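Local coordinates for protein N-deoxyribosyltransferase (Bacillus psychrosaccharolyticus, PDB 6EVS) that catalyses the transfer of 2-deoxyribosyl groups between nucleobases, and is a suitable biocatalyst for making modified nucleosides, at residues K21-L26 / P36-L41. Sequence-based numbering, arbitrary orientation.
Sequences KAEQVL and PRENQL
Both carboxylate oxygens of buried Glu23 are gripped by more than one group. OE2 accepts a hydrogen bond from Arg37 NE at 2.8 Å and another from the hydroxyl of Ser35, while OE1 takes one from Arg37 NH2 at 2.8 Å and one from a water at 3.0 Å. Arginine thus meets the acid side-on, NE and NH2 each serving a different oxygen on its syn side. The two flat groups are not coplanar, their planes standing 35° apart, yet the N-H of NE still aims at OE2 with an angle of 159°. Glutamate suits the helix by offering two acceptors on a chain extended beyond CG; arginine answers with two donors, running straight from CG to NE after a chi1 of 80° that sets CG between its backbone N and carbonyl carbon. Leu16, Val19 and Ser20 of helix 13-28 touch it too. Glu38 brings a second carboxylate, its OE1 4.0 Å from Glu23 OE2; the same water donates also to Glu38 OE1, at 2.6 Å, probably easing the repulsion, and Arg27 forms a salt bridge with Glu38 OE2. Gln40 NE2 donates almost linearly to Arg37 O at 2.7 Å. The contact ties the helix of the beta-alpha-beta crossover 3-7/13-28/32-34 to the loop leaving its second strand, outermost in this chain's sheet, and the guanidinium, serine and water probably keep Glu23 ionised despite its burial.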
ATOM      1  N   LYS A  21     -13.009  30.151  -1.155  1.00 40.30           N
ATOM      2  CA  LYS A  21     -13.233  30.152  -2.594  1.00 39.61           C
ATOM      3  C   LYS A  21     -13.137  28.740  -3.151  1.00 38.25           C
ATOM      4  O   LYS A  21     -13.930  28.356  -4.019  1.00 38.91           O
ATOM      5  CB  LYS A  21     -12.227  31.077  -3.286  1.00 41.99           C
ATOM      6  CG  LYS A  21     -12.348  31.122  -4.816  1.00 47.91           C
ATOM      7  CD  LYS A  21     -13.747  31.545  -5.251  1.00 47.82           C
ATOM      8  CE  LYS A  21     -13.780  32.008  -6.698  1.00 51.07           C
ATOM      9  NZ  LYS A  21     -15.098  32.630  -7.030  1.00 56.68           N
ATOM     10  N   ALA A  22     -12.176  27.954  -2.654  1.00 35.68           N
ATOM     11  CA  ALA A  22     -12.042  26.567  -3.098  1.00 38.55           C
ATOM     12  C   ALA A  22     -13.292  25.763  -2.766  1.00 35.52           C
ATOM     13  O   ALA A  22     -13.789  24.997  -3.603  1.00 35.44           O
ATOM     14  CB  ALA A  22     -10.811  25.914  -2.466  1.00 35.14           C
ATOM     15  N   GLU A  23     -13.793  25.901  -1.534  1.00 32.57           N
ATOM     16  CA  GLU A  23     -15.026  25.217  -1.147  1.00 30.24           C
ATOM     17  C   GLU A  23     -16.162  25.583  -2.095  1.00 39.18           C
ATOM     18  O   GLU A  23     -16.845  24.702  -2.638  1.00 35.14           O
ATOM     19  CB  GLU A  23     -15.404  25.570   0.290  1.00 32.63           C
ATOM     20  CG  GLU A  23     -14.465  25.035   1.373  1.00 33.28           C
ATOM     21  CD  GLU A  23     -14.658  25.773   2.699  1.00 40.38           C
ATOM     22  OE1 GLU A  23     -15.387  26.796   2.700  1.00 39.94           O
ATOM     23  OE2 GLU A  23     -14.097  25.330   3.731  1.00 38.62           O
ATOM     24  N   GLN A  24     -16.338  26.882  -2.349  1.00 39.58           N
ATOM     25  CA  GLN A  24     -17.430  27.346  -3.197  1.00 41.83           C
ATOM     26  C   GLN A  24     -17.280  26.837  -4.626  1.00 40.58           C
ATOM     27  O   GLN A  24     -18.250  26.376  -5.237  1.00 41.08           O
ATOM     28  CB  GLN A  24     -17.494  28.878  -3.178  1.00 49.52           C
ATOM     29  CG  GLN A  24     -18.222  29.473  -4.381  1.00 58.68           C
ATOM     30  CD  GLN A  24     -17.681  30.831  -4.797  1.00 70.91           C
ATOM     31  OE1 GLN A  24     -17.239  31.022  -5.934  1.00 71.88           O
ATOM     32  NE2 GLN A  24     -17.723  31.787  -3.874  1.00 74.55           N
ATOM     33  N   VAL A  25     -16.071  26.921  -5.183  1.00 41.08           N
ATOM     34  CA  VAL A  25     -15.881  26.527  -6.577  1.00 37.39           C
ATOM     35  C   VAL A  25     -16.103  25.027  -6.740  1.00 37.34           C
ATOM     36  O   VAL A  25     -16.844  24.582  -7.629  1.00 33.10           O
ATOM     37  CB  VAL A  25     -14.486  26.946  -7.072  1.00 32.28           C
ATOM     38  CG1 VAL A  25     -14.138  26.216  -8.376  1.00 32.72           C
ATOM     39  CG2 VAL A  25     -14.431  28.462  -7.277  1.00 34.05           C
ATOM     40  N   LEU A  26     -15.466  24.227  -5.881  1.00 33.00           N
ATOM     41  CA  LEU A  26     -15.536  22.779  -6.058  1.00 31.47           C
ATOM     42  C   LEU A  26     -16.929  22.252  -5.749  1.00 36.11           C
ATOM     43  O   LEU A  26     -17.380  21.297  -6.392  1.00 37.22           O
ATOM     44  CB  LEU A  26     -14.491  22.078  -5.184  1.00 27.24           C
ATOM     45  CG  LEU A  26     -13.034  22.429  -5.500  1.00 31.62           C
ATOM     46  CD1 LEU A  26     -12.077  21.833  -4.488  1.00 27.45           C
ATOM     47  CD2 LEU A  26     -12.660  21.979  -6.908  1.00 32.30           C
ATOM     48  N   PRO A  36     -11.197  20.595   6.080  1.00 32.97           N
ATOM     49  CA  PRO A  36     -10.795  20.374   7.474  1.00 31.82           C
ATOM     50  C   PRO A  36     -11.240  21.459   8.433  1.00 34.31           C
ATOM     51  O   PRO A  36     -11.467  21.150   9.605  1.00 35.19           O
ATOM     52  CB  PRO A  36      -9.269  20.298   7.384  1.00 36.92           C
ATOM     53  CG  PRO A  36      -9.037  19.660   5.994  1.00 32.06           C
ATOM     54  CD  PRO A  36     -10.098  20.320   5.133  1.00 29.78           C
ATOM     55  N   ARG A  37     -11.389  22.703   7.976  1.00 36.44           N
ATOM     56  CA  ARG A  37     -11.783  23.787   8.873  1.00 43.51           C
ATOM     57  C   ARG A  37     -13.218  23.633   9.375  1.00 46.95           C
ATOM     58  O   ARG A  37     -13.557  24.181  10.438  1.00 42.97           O
ATOM     59  CB  ARG A  37     -11.612  25.134   8.168  1.00 47.00           C
ATOM     60  CG  ARG A  37     -12.740  25.485   7.219  1.00 44.89           C
ATOM     61  CD  ARG A  37     -12.570  26.863   6.634  1.00 51.18           C
ATOM     62  NE  ARG A  37     -13.663  27.192   5.728  1.00 45.22           N
ATOM     63  CZ  ARG A  37     -14.222  28.388   5.639  1.00 53.47           C
ATOM     64  NH1 ARG A  37     -13.796  29.364   6.422  1.00 62.00           N
ATOM     65  NH2 ARG A  37     -15.207  28.602   4.777  1.00 55.61           N
ATOM     66  N   GLU A  38     -14.068  22.917   8.629  1.00 40.22           N
ATOM     67  CA  GLU A  38     -15.430  22.631   9.059  1.00 46.89           C
ATOM     68  C   GLU A  38     -15.496  21.434   9.990  1.00 46.38           C
ATOM     69  O   GLU A  38     -16.594  21.049  10.400  1.00 43.33           O
ATOM     70  CB  GLU A  38     -16.342  22.362   7.852  1.00 48.03           C
ATOM     71  CG  GLU A  38     -16.198  23.322   6.673  1.00 47.67           C
ATOM     72  CD  GLU A  38     -17.121  22.960   5.516  1.00 43.12           C
ATOM     73  OE1 GLU A  38     -17.622  23.878   4.835  1.00 45.11           O
ATOM     74  OE2 GLU A  38     -17.344  21.751   5.285  1.00 41.59           O
ATOM     75  N   ASN A  39     -14.353  20.837  10.321  1.00 39.24           N
ATOM     76  CA  ASN A  39     -14.291  19.583  11.059  1.00 38.38           C
ATOM     77  C   ASN A  39     -13.292  19.689  12.191  1.00 41.56           C
ATOM     78  O   ASN A  39     -12.459  18.811  12.421  1.00 36.34           O
ATOM     79  CB  ASN A  39     -13.970  18.463  10.080  1.00 35.79           C
ATOM     80  CG  ASN A  39     -15.044  18.332   9.041  1.00 48.66           C
ATOM     81  OD1 ASN A  39     -14.901  18.831   7.914  1.00 37.21           O
ATOM     82  ND2 ASN A  39     -16.156  17.694   9.414  1.00 37.91           N
ATOM     83  N   GLN A  40     -13.375  20.795  12.925  1.00 40.38           N
ATOM     84  CA  GLN A  40     -12.568  21.021  14.111  1.00 44.39           C
ATOM     85  C   GLN A  40     -13.218  20.423  15.352  1.00 52.67           C
ATOM     86  O   GLN A  40     -12.688  20.588  16.458  1.00 52.76           O
ATOM     87  CB  GLN A  40     -12.297  22.531  14.267  1.00 42.65           C
ATOM     88  CG  GLN A  40     -11.463  23.048  13.073  1.00 49.14           C
ATOM     89  CD  GLN A  40     -11.163  24.533  13.100  1.00 52.15           C
ATOM     90  OE1 GLN A  40     -10.319  25.000  13.866  1.00 52.22           O
ATOM     91  NE2 GLN A  40     -11.825  25.280  12.228  1.00 44.09           N
ATOM     92  N   LEU A  41     -14.360  19.735  15.172  1.00 59.93           N
ATOM     93  CA  LEU A  41     -15.013  18.816  16.104  1.00 58.29           C
ATOM     94  C   LEU A  41     -15.738  19.578  17.206  1.00 75.14           C
ATOM     95  O   LEU A  41     -15.112  20.354  17.931  1.00 65.36           O
ATOM     96  CB  LEU A  41     -13.987  17.826  16.662  1.00 48.19           C
ATOM     97  CG  LEU A  41     -13.461  16.966  15.501  1.00 46.75           C
ATOM     98  CD1 LEU A  41     -12.555  15.830  15.971  1.00 48.76           C
ATOM     99  CD2 LEU A  41     -14.631  16.410  14.697  1.00 49.48           C
TER
HETATM  100  O   HOH W   1     -17.560  26.503   4.770  1.00 39.80           O